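PDB 5OCR: kappa-carrageenase from Zobellia galactanivorans, which probably hydrolyses the beta-1,4 linkages of kappa-carrageenan, a red-algal cell-wall galactan, with its family 16 glycoside hydrolase domain, the part of the longer protein modelled here. Local coordinates for residues W21-W25 with S26-E30; V61-N65 with G66-L70; Q95-Y99 with G100-A104. All blocks are in the same frame, centred on the assembly; numbering follows the deposited sequence. Where two conformers were deposited one is given.

Contact 1: W21-W25 with S26-E30. With MG (magnesium ion), chain F.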
ATOM      1  N   TRP A  21     -18.391  16.142  -2.382  1.00 26.44           N
ATOM      2  CA  TRP A  21     -17.630  15.121  -1.583  1.00 25.44           C
ATOM      3  C   TRP A  21     -17.826  15.330  -0.111  1.00 26.42           C
ATOM      4  O   TRP A  21     -17.654  16.456   0.373  1.00 26.94           O
ATOM      5  CB  TRP A  21     -16.141  15.219  -1.918  1.00 23.79           C
ATOM      6  CG  TRP A  21     -15.851  14.940  -3.358  1.00 24.01           C
ATOM      7  CD1 TRP A  21     -15.672  15.873  -4.408  1.00 23.86           C
ATOM      8  CD2 TRP A  21     -15.702  13.610  -3.952  1.00 23.54           C
ATOM      9  NE1 TRP A  21     -15.444  15.210  -5.604  1.00 23.86           N
ATOM     10  CE2 TRP A  21     -15.449  13.825  -5.397  1.00 24.43           C
ATOM     11  CE3 TRP A  21     -15.765  12.310  -3.438  1.00 22.77           C
ATOM     12  CZ2 TRP A  21     -15.241  12.774  -6.252  1.00 22.99           C
ATOM     13  CZ3 TRP A  21     -15.537  11.243  -4.326  1.00 22.58           C
ATOM     14  CH2 TRP A  21     -15.287  11.482  -5.685  1.00 22.48           C
ATOM     15  N   THR A  22     -18.143  14.273   0.629  1.00 25.92           N
ATOM     16  CA  THR A  22     -18.335  14.305   2.103  1.00 24.91           C
ATOM     17  C   THR A  22     -17.289  13.468   2.803  1.00 23.47           C
ATOM     18  O   THR A  22     -17.081  12.290   2.463  1.00 22.32           O
ATOM     19  CB  THR A  22     -19.733  13.792   2.496  1.00 26.38           C
ATOM     20  OG1 THR A  22     -20.668  14.659   1.822  1.00 29.84           O
ATOM     21  CG2 THR A  22     -19.906  13.958   3.987  1.00 25.82           C
ATOM     22  N   ILE A  23     -16.557  14.106   3.706  1.00 22.39           N
ATOM     23  CA  ILE A  23     -15.510  13.400   4.388  1.00 23.28           C
ATOM     24  C   ILE A  23     -16.088  12.298   5.274  1.00 22.48           C
ATOM     25  O   ILE A  23     -17.230  12.465   5.816  1.00 25.39           O
ATOM     26  CB  ILE A  23     -14.567  14.352   5.137  1.00 26.08           C
ATOM     27  CG1 ILE A  23     -13.199  13.606   5.303  1.00 25.73           C
ATOM     28  CG2 ILE A  23     -15.297  14.883   6.394  1.00 24.98           C
ATOM     29  CD1 ILE A  23     -11.935  14.434   5.263  1.00 31.99           C
ATOM     30  N   LYS A  24     -15.376  11.150   5.340  1.00 22.11           N
ATOM     31  CA  LYS A  24     -15.792   9.987   6.113  1.00 22.71           C
ATOM     32  C   LYS A  24     -14.758   9.784   7.213  1.00 24.31           C
ATOM     33  O   LYS A  24     -13.644   9.287   6.954  1.00 23.74           O
ATOM     34  CB  LYS A  24     -15.916   8.773   5.180  1.00 24.14           C
ATOM     35  CG  LYS A  24     -16.982   8.942   4.070  1.00 27.50           C
ATOM     36  CD  LYS A  24     -18.375   9.380   4.544  1.00 34.69           C
ATOM     37  CE  LYS A  24     -19.210   8.239   5.069  1.00 43.21           C
ATOM     38  NZ  LYS A  24     -20.620   8.722   5.053  1.00 51.68           N
ATOM     39  N   TRP A  25     -15.080  10.276   8.432  1.00 23.75           N
ATOM     40  CA  TRP A  25     -14.194  10.141   9.559  1.00 23.80           C
ATOM     41  C   TRP A  25     -13.826   8.720   9.946  1.00 24.47           C
ATOM     42  O   TRP A  25     -12.757   8.525  10.469  1.00 22.81           O
ATOM     43  CB  TRP A  25     -14.726  10.967  10.735  1.00 26.44           C
ATOM     44  CG  TRP A  25     -14.467  12.407  10.417  1.00 29.43           C
ATOM     45  CD1 TRP A  25     -15.411  13.411  10.009  1.00 31.51           C
ATOM     46  CD2 TRP A  25     -13.151  13.057  10.378  1.00 32.46           C
ATOM     47  NE1 TRP A  25     -14.768  14.587   9.772  1.00 33.71           N
ATOM     48  CE2 TRP A  25     -13.389  14.445   9.947  1.00 33.44           C
ATOM     49  CE3 TRP A  25     -11.816  12.631  10.654  1.00 31.68           C
ATOM     50  CZ2 TRP A  25     -12.349  15.362   9.843  1.00 35.93           C
ATOM     51  CZ3 TRP A  25     -10.758  13.571  10.480  1.00 35.44           C
ATOM     52  CH2 TRP A  25     -11.021  14.895  10.106  1.00 35.30           C
ATOM     53  N   SER A  26     -14.621   7.702   9.538  1.00 23.41           N
ATOM     54  CA  SER A  26     -14.227   6.316   9.845  1.00 23.33           C
ATOM     55  C   SER A  26     -12.976   5.819   9.174  1.00 23.70           C
ATOM     56  O   SER A  26     -12.455   4.762   9.549  1.00 25.75           O
ATOM     57  CB  SER A  26     -15.365   5.348   9.521  1.00 24.89           C
ATOM     58  OG  SER A  26     -15.748   5.640   8.191  1.00 25.95           O
ATOM     59  N   ALA A  27     -12.433   6.556   8.181  1.00 21.50           N
ATOM     60  CA  ALA A  27     -11.100   6.158   7.736  1.00 21.89           C
ATOM     61  C   ALA A  27     -10.300   7.406   7.426  1.00 21.13           C
ATOM     62  O   ALA A  27      -9.414   7.411   6.550  1.00 22.09           O
ATOM     63  CB  ALA A  27     -11.141   5.263   6.449  1.00 22.90           C
ATOM     64  N   SER A  28     -10.620   8.508   8.122  1.00 20.49           N
ATOM     65  CA  SER A  28      -9.807   9.717   7.972  1.00 19.96           C
ATOM     66  C   SER A  28      -9.151  10.048   9.283  1.00 19.77           C
ATOM     67  O   SER A  28      -9.773   9.881  10.360  1.00 21.94           O
ATOM     68  CB  SER A  28     -10.657  10.918   7.537  1.00 19.06           C
ATOM     69  OG  SER A  28     -11.377  10.655   6.348  1.00 20.01           O
ATOM     70  N   ASP A  29      -7.911  10.539   9.216  1.00 20.01           N
ATOM     71  CA  ASP A  29      -7.199  10.796  10.464  1.00 19.47           C
ATOM     72  C   ASP A  29      -6.117  11.827  10.134  1.00 22.01           C
ATOM     73  O   ASP A  29      -5.305  11.604   9.191  1.00 21.23           O
ATOM     74  CB  ASP A  29      -6.596   9.475  10.983  1.00 19.66           C
ATOM     75  CG  ASP A  29      -6.290   9.503  12.512  1.00 20.25           C
ATOM     76  OD1 ASP A  29      -5.865  10.591  13.043  1.00 22.00           O
ATOM     77  OD2 ASP A  29      -6.426   8.403  13.118  1.00 19.85           O
ATOM     78  N   GLU A  30      -6.080  12.925  10.892  1.00 19.94           N
ATOM     79  CA  GLU A  30      -4.970  13.954  10.739  1.00 19.47           C
ATOM     80  C   GLU A  30      -3.808  13.645  11.677  1.00 19.39           C
ATOM     81  O   GLU A  30      -2.785  14.359  11.659  1.00 19.11           O
ATOM     82  CB  GLU A  30      -5.487  15.341  11.092  1.00 20.96           C
ATOM     83  CG  GLU A  30      -6.682  15.769  10.261  1.00 22.50           C
ATOM     84  CD  GLU A  30      -6.387  15.948   8.778  1.00 24.63           C
ATOM     85  OE1 GLU A  30      -5.328  16.584   8.464  1.00 23.73           O
ATOM     86  OE2 GLU A  30      -7.260  15.571   7.893  1.00 26.39           O
TER
HETATM   87 MG    MG F 402      -1.124  15.418  10.584  1.00 17.94          MG
HETATM   88  O   HOH W   1      -1.488  17.430  11.853  1.00 30.53           O
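From Lys24 to Ser28 the backbone folds into two overlapping turns: Ala27 N bonds to Lys24 O at 3.2 Å and Ser28 N to Trp25 O at 3.2 Å, the hydrogens well directed at 169° and 166°. The first of these is a type I beta turn, with Trp25 and Ser26 at its corners. Ser28 then reaches back across it. Its OG lies beside its own backbone N and opposite the carbonyl carbon (chi1 -56°), which carries the hydroxyl to Lys24 O at 2.7 Å. That carbonyl is gripped twice, Ala27 N and Ser28 OG coming from opposite faces of its plane, neither on a lone pair. The same hydroxyl is also bonded to Val282 N, which satisfies it although the serine is buried, with Ile23 CG1 3.6 Å from OG. With an alanine at this position, Lys24 O would probably lose one of its two donors and Val282 N its hydroxyl mate. Trp25 lays the benzene part of its indole alongside Ser28: CE3 comes 3.7 Å from Ser28 CB, while Ser28 O lies 3.4 Å from CE3, at the ring's edge. Lys40 NZ, bonded to both Trp25 O and Ser28 O, spans these two neighbouring carbonyls. Further along, CH2 of the indole approaches Glu30, whose carboxylate makes a salt bridge with Arg281. Glu30 O is itself a magnesium ligand at 2.2 Å, so the turns run directly into a metal site completed by Gly66 and Asp278. A metal held largely by backbone carbonyls in this way resembles the structural cation site known on the convex side of other family 16 jellyrolls.

Contact 2: V61-N65 with G66-L70; sequences VKISN and GIAEL. With MG (magnesium ion), chain F.
Ile63 CB stands 4.0 Å from Ile67 O, and from there the side chain divides. CG2, opposite the backbone N, stays close to the opposing backbone and comes 3.6 Å from Ile67 O. CG1 swings beside the backbone N (chi1 -61°) and meets Ala68 CB at 4.0 Å, its partner in a non-hydrogen-bonded pair. CD1 has no close partner across the hairpin and continues the buried face, where the Ile63 side chain touches Phe31 and Pro36 and Ala68 also packs on Phe31. The backbones are those of a two-residue beta hairpin: Lys62 pairs with Glu69 and Ser64 with Ile67 through two hydrogen bonds each, and Asn65-Gly66 form the type I' turn, Ile67 N closing it on Ser64 O at 2.9 Å. At Gly66 a CB would collide with Asn65 O, and the carbonyl of Gly66 points out to magnesium at 2.2 Å, joined there by Glu30 O and by both Asp278 O and OD1. On the other face Glu69 stretches out fully extended. Its OE1 lies 4.5 Å from Lys62 NZ, too far for a salt bridge, while OE2 is bonded to Ser274 OG, on the strand flanking Glu69.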
ATOM      1  N   VAL A  61       4.291   1.504  15.329  1.00 21.94           N
ATOM      2  CA  VAL A  61       3.454   2.669  15.022  1.00 22.25           C
ATOM      3  C   VAL A  61       3.653   3.716  16.160  1.00 24.49           C
ATOM      4  O   VAL A  61       3.579   3.370  17.377  1.00 24.41           O
ATOM      5  CB  VAL A  61       1.946   2.331  14.830  1.00 23.22           C
ATOM      6  CG1 VAL A  61       1.097   3.599  14.597  1.00 24.29           C
ATOM      7  CG2 VAL A  61       1.728   1.318  13.744  1.00 22.53           C
ATOM      8  N   LYS A  62       4.018   4.940  15.833  1.00 22.12           N
ATOM      9  CA  LYS A  62       4.171   5.947  16.852  1.00 23.82           C
ATOM     10  C   LYS A  62       3.627   7.188  16.170  1.00 24.40           C
ATOM     11  O   LYS A  62       3.789   7.359  14.944  1.00 26.69           O
ATOM     12  CB  LYS A  62       5.672   6.164  17.100  1.00 29.91           C
ATOM     13  CG  LYS A  62       6.023   7.420  17.906  1.00 36.81           C
ATOM     14  CD  LYS A  62       7.537   7.579  18.097  1.00 40.63           C
ATOM     15  CE  LYS A  62       7.828   8.958  18.683  1.00 44.37           C
ATOM     16  NZ  LYS A  62       9.272   9.281  18.498  1.00 48.89           N
ATOM     17  N   ILE A  63       2.988   8.066  16.911  1.00 23.42           N
ATOM     18  CA  ILE A  63       2.546   9.311  16.247  1.00 21.99           C
ATOM     19  C   ILE A  63       3.083  10.452  17.094  1.00 24.20           C
ATOM     20  O   ILE A  63       3.026  10.385  18.349  1.00 23.38           O
ATOM     21  CB  ILE A  63       1.047   9.369  16.261  1.00 22.58           C
ATOM     22  CG1 ILE A  63       0.439   8.146  15.470  1.00 23.45           C
ATOM     23  CG2 ILE A  63       0.602  10.700  15.684  1.00 23.12           C
ATOM     24  CD1 ILE A  63      -1.061   8.074  15.601  1.00 25.22           C
ATOM     25  N   SER A  64       3.646  11.443  16.437  1.00 23.57           N
ATOM     26  CA  SER A  64       4.231  12.602  17.141  1.00 27.25           C
ATOM     27  C   SER A  64       4.014  13.913  16.357  1.00 25.97           C
ATOM     28  O   SER A  64       4.278  13.962  15.152  1.00 23.36           O
ATOM     29  CB  SER A  64       5.707  12.256  17.240  1.00 30.15           C
ATOM     30  OG  SER A  64       6.440  13.294  17.845  1.00 36.24           O
ATOM     31  N   ASN A  65       3.601  14.984  17.033  1.00 25.96           N
ATOM     32  CA  ASN A  65       3.498  16.283  16.437  0.50 27.18           C
ATOM     33  C   ASN A  65       2.811  16.266  15.031  1.00 25.76           C
ATOM     34  O   ASN A  65       3.223  16.975  14.083  1.00 26.34           O
ATOM     35  CB  ASN A  65       4.879  16.974  16.426  0.50 29.82           C
ATOM     36  CG  ASN A  65       5.593  16.948  17.806  0.50 30.60           C
ATOM     37  OD1 ASN A  65       5.006  16.634  18.846  0.50 34.17           O
ATOM     38  ND2 ASN A  65       6.868  17.255  17.794  0.50 33.96           N
ATOM     39  N   GLY A  66       1.718  15.516  14.919  1.00 23.76           N
ATOM     40  CA  GLY A  66       0.860  15.585  13.759  1.00 23.03           C
ATOM     41  C   GLY A  66       1.245  14.563  12.730  1.00 22.53           C
ATOM     42  O   GLY A  66       0.567  14.516  11.687  1.00 23.61           O
ATOM     43  N   ILE A  67       2.256  13.726  13.020  1.00 20.52           N
ATOM     44  CA  ILE A  67       2.793  12.804  11.939  1.00 20.44           C
ATOM     45  C   ILE A  67       2.883  11.365  12.449  1.00 19.97           C
ATOM     46  O   ILE A  67       3.444  11.097  13.511  1.00 21.72           O
ATOM     47  CB  ILE A  67       4.229  13.257  11.544  1.00 21.40           C
ATOM     48  CG1 ILE A  67       4.217  14.742  11.047  1.00 22.27           C
ATOM     49  CG2 ILE A  67       4.896  12.325  10.437  1.00 20.69           C
ATOM     50  CD1 ILE A  67       3.608  15.024   9.670  1.00 25.11           C
ATOM     51  N   ALA A  68       2.258  10.441  11.715  1.00 19.80           N
ATOM     52  CA  ALA A  68       2.379   9.029  12.087  1.00 19.06           C
ATOM     53  C   ALA A  68       3.607   8.494  11.485  1.00 19.45           C
ATOM     54  O   ALA A  68       3.883   8.770  10.318  1.00 20.10           O
ATOM     55  CB  ALA A  68       1.196   8.271  11.552  1.00 18.83           C
ATOM     56  N   GLU A  69       4.262   7.598  12.243  1.00 19.29           N
ATOM     57  CA  GLU A  69       5.534   6.974  11.803  1.00 20.83           C
ATOM     58  C   GLU A  69       5.356   5.449  11.774  1.00 20.90           C
ATOM     59  O   GLU A  69       4.936   4.897  12.811  1.00 21.20           O
ATOM     60  CB  GLU A  69       6.669   7.390  12.783  1.00 22.26           C
ATOM     61  CG  GLU A  69       8.010   6.715  12.434  1.00 23.74           C
ATOM     62  CD  GLU A  69       9.217   7.174  13.236  1.00 30.98           C
ATOM     63  OE1 GLU A  69       9.038   7.961  14.162  1.00 35.03           O
ATOM     64  OE2 GLU A  69      10.374   6.771  12.898  1.00 32.80           O
ATOM     65  N   LEU A  70       5.576   4.767  10.648  1.00 20.15           N
ATOM     66  CA  LEU A  70       5.424   3.336  10.579  0.50 19.88           C
ATOM     67  C   LEU A  70       6.843   2.800  10.299  1.00 19.85           C
ATOM     68  O   LEU A  70       7.509   3.262   9.389  1.00 19.81           O
ATOM     69  CB  LEU A  70       4.426   2.963   9.445  0.50 19.20           C
ATOM     70  CG  LEU A  70       2.997   3.477   9.653  0.50 18.77           C
ATOM     71  CD1 LEU A  70       2.823   4.929   9.232  0.50 18.65           C
ATOM     72  CD2 LEU A  70       2.019   2.646   8.814  0.50 18.95           C
TER
HETATM   73 MG    MG F 402      -1.124  15.418  10.584  1.00 17.94          MG
HETATM   74  O   HOH W   1      -1.488  17.430  11.853  1.00 30.53           O

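Contact 3: Q95-Y99 with G100-A104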
ATOM      1  N   GLN A  95     -13.386   0.110   8.848  1.00 18.37           N
ATOM      2  CA  GLN A  95     -14.480   0.431   7.910  1.00 19.43           C
ATOM      3  C   GLN A  95     -14.065   0.079   6.444  1.00 19.96           C
ATOM      4  O   GLN A  95     -12.917   0.383   6.055  1.00 20.61           O
ATOM      5  CB  GLN A  95     -14.870   1.911   7.993  1.00 21.45           C
ATOM      6  CG  GLN A  95     -16.011   2.277   7.080  1.00 23.65           C
ATOM      7  CD  GLN A  95     -17.268   1.570   7.372  1.00 26.96           C
ATOM      8  OE1 GLN A  95     -17.673   1.441   8.550  1.00 29.65           O
ATOM      9  NE2 GLN A  95     -17.927   1.081   6.320  1.00 26.34           N
ATOM     10  N   LYS A  96     -14.981  -0.499   5.683  1.00 18.57           N
ATOM     11  CA  LYS A  96     -14.715  -0.802   4.220  1.00 19.03           C
ATOM     12  C   LYS A  96     -15.425   0.206   3.364  1.00 18.91           C
ATOM     13  O   LYS A  96     -16.489   0.776   3.750  1.00 21.28           O
ATOM     14  CB  LYS A  96     -15.283  -2.202   3.885  1.00 19.37           C
ATOM     15  CG  LYS A  96     -14.454  -3.310   4.557  1.00 20.81           C
ATOM     16  CD  LYS A  96     -15.176  -4.652   4.337  1.00 22.50           C
ATOM     17  CE  LYS A  96     -14.523  -5.779   5.183  1.00 23.29           C
ATOM     18  NZ  LYS A  96     -13.264  -6.281   4.550  1.00 22.85           N
ATOM     19  N   PHE A  97     -14.896   0.429   2.154  1.00 19.28           N
ATOM     20  CA  PHE A  97     -15.530   1.341   1.221  1.00 19.96           C
ATOM     21  C   PHE A  97     -15.381   0.728  -0.171  1.00 20.87           C
ATOM     22  O   PHE A  97     -14.552  -0.074  -0.403  1.00 21.67           O
ATOM     23  CB  PHE A  97     -14.699   2.671   1.134  1.00 20.26           C
ATOM     24  CG  PHE A  97     -14.622   3.405   2.433  1.00 21.19           C
ATOM     25  CD1 PHE A  97     -15.535   4.414   2.720  1.00 21.42           C
ATOM     26  CD2 PHE A  97     -13.650   3.032   3.394  1.00 22.11           C
ATOM     27  CE1 PHE A  97     -15.456   5.064   3.968  1.00 22.39           C
ATOM     28  CE2 PHE A  97     -13.572   3.667   4.615  1.00 22.40           C
ATOM     29  CZ  PHE A  97     -14.480   4.682   4.898  1.00 21.39           C
ATOM     30  N   THR A  98     -16.153   1.198  -1.118  1.00 25.26           N
ATOM     31  CA  THR A  98     -15.944   0.672  -2.503  1.00 27.15           C
ATOM     32  C   THR A  98     -15.588   1.886  -3.349  1.00 25.80           C
ATOM     33  O   THR A  98     -14.404   2.075  -3.709  1.00 31.70           O
ATOM     34  CB  THR A  98     -17.183  -0.081  -3.035  1.00 29.31           C
ATOM     35  OG1 THR A  98     -17.589  -1.132  -2.134  1.00 33.71           O
ATOM     36  CG2 THR A  98     -16.815  -0.746  -4.455  1.00 31.43           C
ATOM     37  N   TYR A  99     -16.535   2.773  -3.507  1.00 22.80           N
ATOM     38  CA  TYR A  99     -16.278   3.896  -4.388  1.00 22.59           C
ATOM     39  C   TYR A  99     -16.035   5.144  -3.525  1.00 23.00           C
ATOM     40  O   TYR A  99     -16.511   5.207  -2.443  1.00 25.85           O
ATOM     41  CB  TYR A  99     -17.450   4.156  -5.267  1.00 22.70           C
ATOM     42  CG  TYR A  99     -17.817   2.986  -6.105  1.00 22.16           C
ATOM     43  CD1 TYR A  99     -16.869   2.263  -6.831  1.00 21.39           C
ATOM     44  CD2 TYR A  99     -19.158   2.682  -6.264  1.00 22.64           C
ATOM     45  CE1 TYR A  99     -17.256   1.142  -7.565  1.00 22.01           C
ATOM     46  CE2 TYR A  99     -19.559   1.600  -7.021  1.00 24.17           C
ATOM     47  CZ  TYR A  99     -18.594   0.842  -7.672  1.00 22.55           C
ATOM     48  OH  TYR A  99     -19.021  -0.254  -8.417  1.00 24.15           O
ATOM     49  N   GLY A 100     -15.300   6.126  -4.005  1.00 21.29           N
ATOM     50  CA  GLY A 100     -15.039   7.306  -3.206  1.00 20.81           C
ATOM     51  C   GLY A 100     -13.724   7.923  -3.647  1.00 20.77           C
ATOM     52  O   GLY A 100     -13.200   7.573  -4.730  1.00 20.99           O
ATOM     53  N   TYR A 101     -13.202   8.801  -2.812  1.00 18.27           N
ATOM     54  CA  TYR A 101     -11.890   9.356  -3.033  1.00 17.71           C
ATOM     55  C   TYR A 101     -11.000   9.107  -1.839  1.00 17.63           C
ATOM     56  O   TYR A 101     -11.447   9.322  -0.691  1.00 19.02           O
ATOM     57  CB  TYR A 101     -12.021  10.891  -3.256  1.00 18.23           C
ATOM     58  CG  TYR A 101     -10.827  11.563  -3.933  1.00 17.73           C
ATOM     59  CD1 TYR A 101     -10.890  11.912  -5.278  1.00 18.33           C
ATOM     60  CD2 TYR A 101      -9.683  11.910  -3.184  1.00 18.06           C
ATOM     61  CE1 TYR A 101      -9.795  12.494  -5.884  1.00 18.41           C
ATOM     62  CE2 TYR A 101      -8.578  12.438  -3.818  1.00 18.52           C
ATOM     63  CZ  TYR A 101      -8.689  12.783  -5.154  1.00 18.27           C
ATOM     64  OH  TYR A 101      -7.615  13.408  -5.777  1.00 18.96           O
ATOM     65  N   PHE A 102      -9.744   8.683  -2.092  1.00 17.27           N
ATOM     66  CA  PHE A 102      -8.825   8.279  -1.008  1.00 16.33           C
ATOM     67  C   PHE A 102      -7.509   9.035  -1.129  1.00 16.63           C
ATOM     68  O   PHE A 102      -6.901   8.984  -2.248  1.00 16.89           O
ATOM     69  CB  PHE A 102      -8.559   6.772  -1.093  1.00 16.49           C
ATOM     70  CG  PHE A 102      -9.841   5.969  -1.229  1.00 16.00           C
ATOM     71  CD1 PHE A 102     -10.429   5.423  -0.086  1.00 15.97           C
ATOM     72  CD2 PHE A 102     -10.512   5.810  -2.446  1.00 16.50           C
ATOM     73  CE1 PHE A 102     -11.678   4.811  -0.161  1.00 16.43           C
ATOM     74  CE2 PHE A 102     -11.720   5.111  -2.552  1.00 16.49           C
ATOM     75  CZ  PHE A 102     -12.310   4.600  -1.378  1.00 16.02           C
ATOM     76  N   GLU A 103      -7.047   9.697  -0.070  1.00 15.78           N
ATOM     77  CA  GLU A 103      -5.833  10.503  -0.212  1.00 16.27           C
ATOM     78  C   GLU A 103      -4.988  10.395   1.019  1.00 17.04           C
ATOM     79  O   GLU A 103      -5.582  10.340   2.144  1.00 17.23           O
ATOM     80  CB  GLU A 103      -6.353  11.979  -0.345  1.00 16.88           C
ATOM     81  CG  GLU A 103      -5.181  12.954  -0.698  1.00 17.57           C
ATOM     82  CD  GLU A 103      -5.679  14.404  -0.908  1.00 19.88           C
ATOM     83  OE1 GLU A 103      -6.236  14.648  -2.004  1.00 20.58           O
ATOM     84  OE2 GLU A 103      -5.512  15.236   0.018  1.00 21.97           O
ATOM     85  N   ALA A 104      -3.665  10.352   0.859  1.00 16.53           N
ATOM     86  CA  ALA A 104      -2.755  10.379   1.979  1.00 16.86           C
ATOM     87  C   ALA A 104      -1.569  11.199   1.639  1.00 17.29           C
ATOM     88  O   ALA A 104      -1.158  11.303   0.466  1.00 18.18           O
ATOM     89  CB  ALA A 104      -2.378   8.898   2.304  1.00 16.85           C
TER
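Phe97 CB meets the rim of the Phe102 ring, 3.9 Å from CE1 and 4.0 Å from CZ, almost in the plane of that ring. The two phenyl groups cross obliquely instead of stacking. In Phe102, CG sits beside the backbone N and opposite the carbonyl carbon (chi1 -49°), a setting that swings the ring back over the bend in the chain, with CZ leading. Phe97 takes a similar first torsion (chi1 -62°), but its ring runs away from the bend, leaving CB to make the touch while the phenyl packs against Val282 and Val235; Phe102 touches the same two valines. Tyr99 leaves the backbone pointing away from 100-104; the methyl CG2 of Thr98 rests 3.7 Å above one face of its ring, displaced toward the rim, and its OH is bonded to His230 ND1. Gly100 suits the sharp change of direction: a CB there would strike Tyr99 O. Before the bend, Gln95 folds over the chain so that NE2 donates to Lys96 O, the next residue's carbonyl, at 3.0 Å, in the carbonyl plane and on a lone pair. Thr98 O lies 4.0 Å from Phe102 CZ and, though buried, has no polar partner in the model. The bend is thus closed by hydrocarbon alone, while backbone bonds from Phe97 to Met233 and from Gly100 to Val207 anchor its two ends to different strands, and the buried carbonyl is a polar cost paid inside an apolar setting.

In the fold
Starting at the N terminus, contact 1 closes the tight turns that follow strand 21-23, contact 2 the hairpin of strands 61-64 and 67-74, and contact 3 the bend between strands 86-97 and 100-107. They come in series, none nesting within or crossing another. Contacts 1 and 2, with centres about 18 Å apart, do not touch but share a magnesium and its water, which fasten the N-terminal loop to the hairpin turn. Contacts 1 and 3 pack directly: Ala27 and Ser26 lie on Phe97, and Trp21 on Tyr101. Strand 273-285 runs past all three, pairing with strands 21-23, 67-74 and 100-107 of the jellyroll.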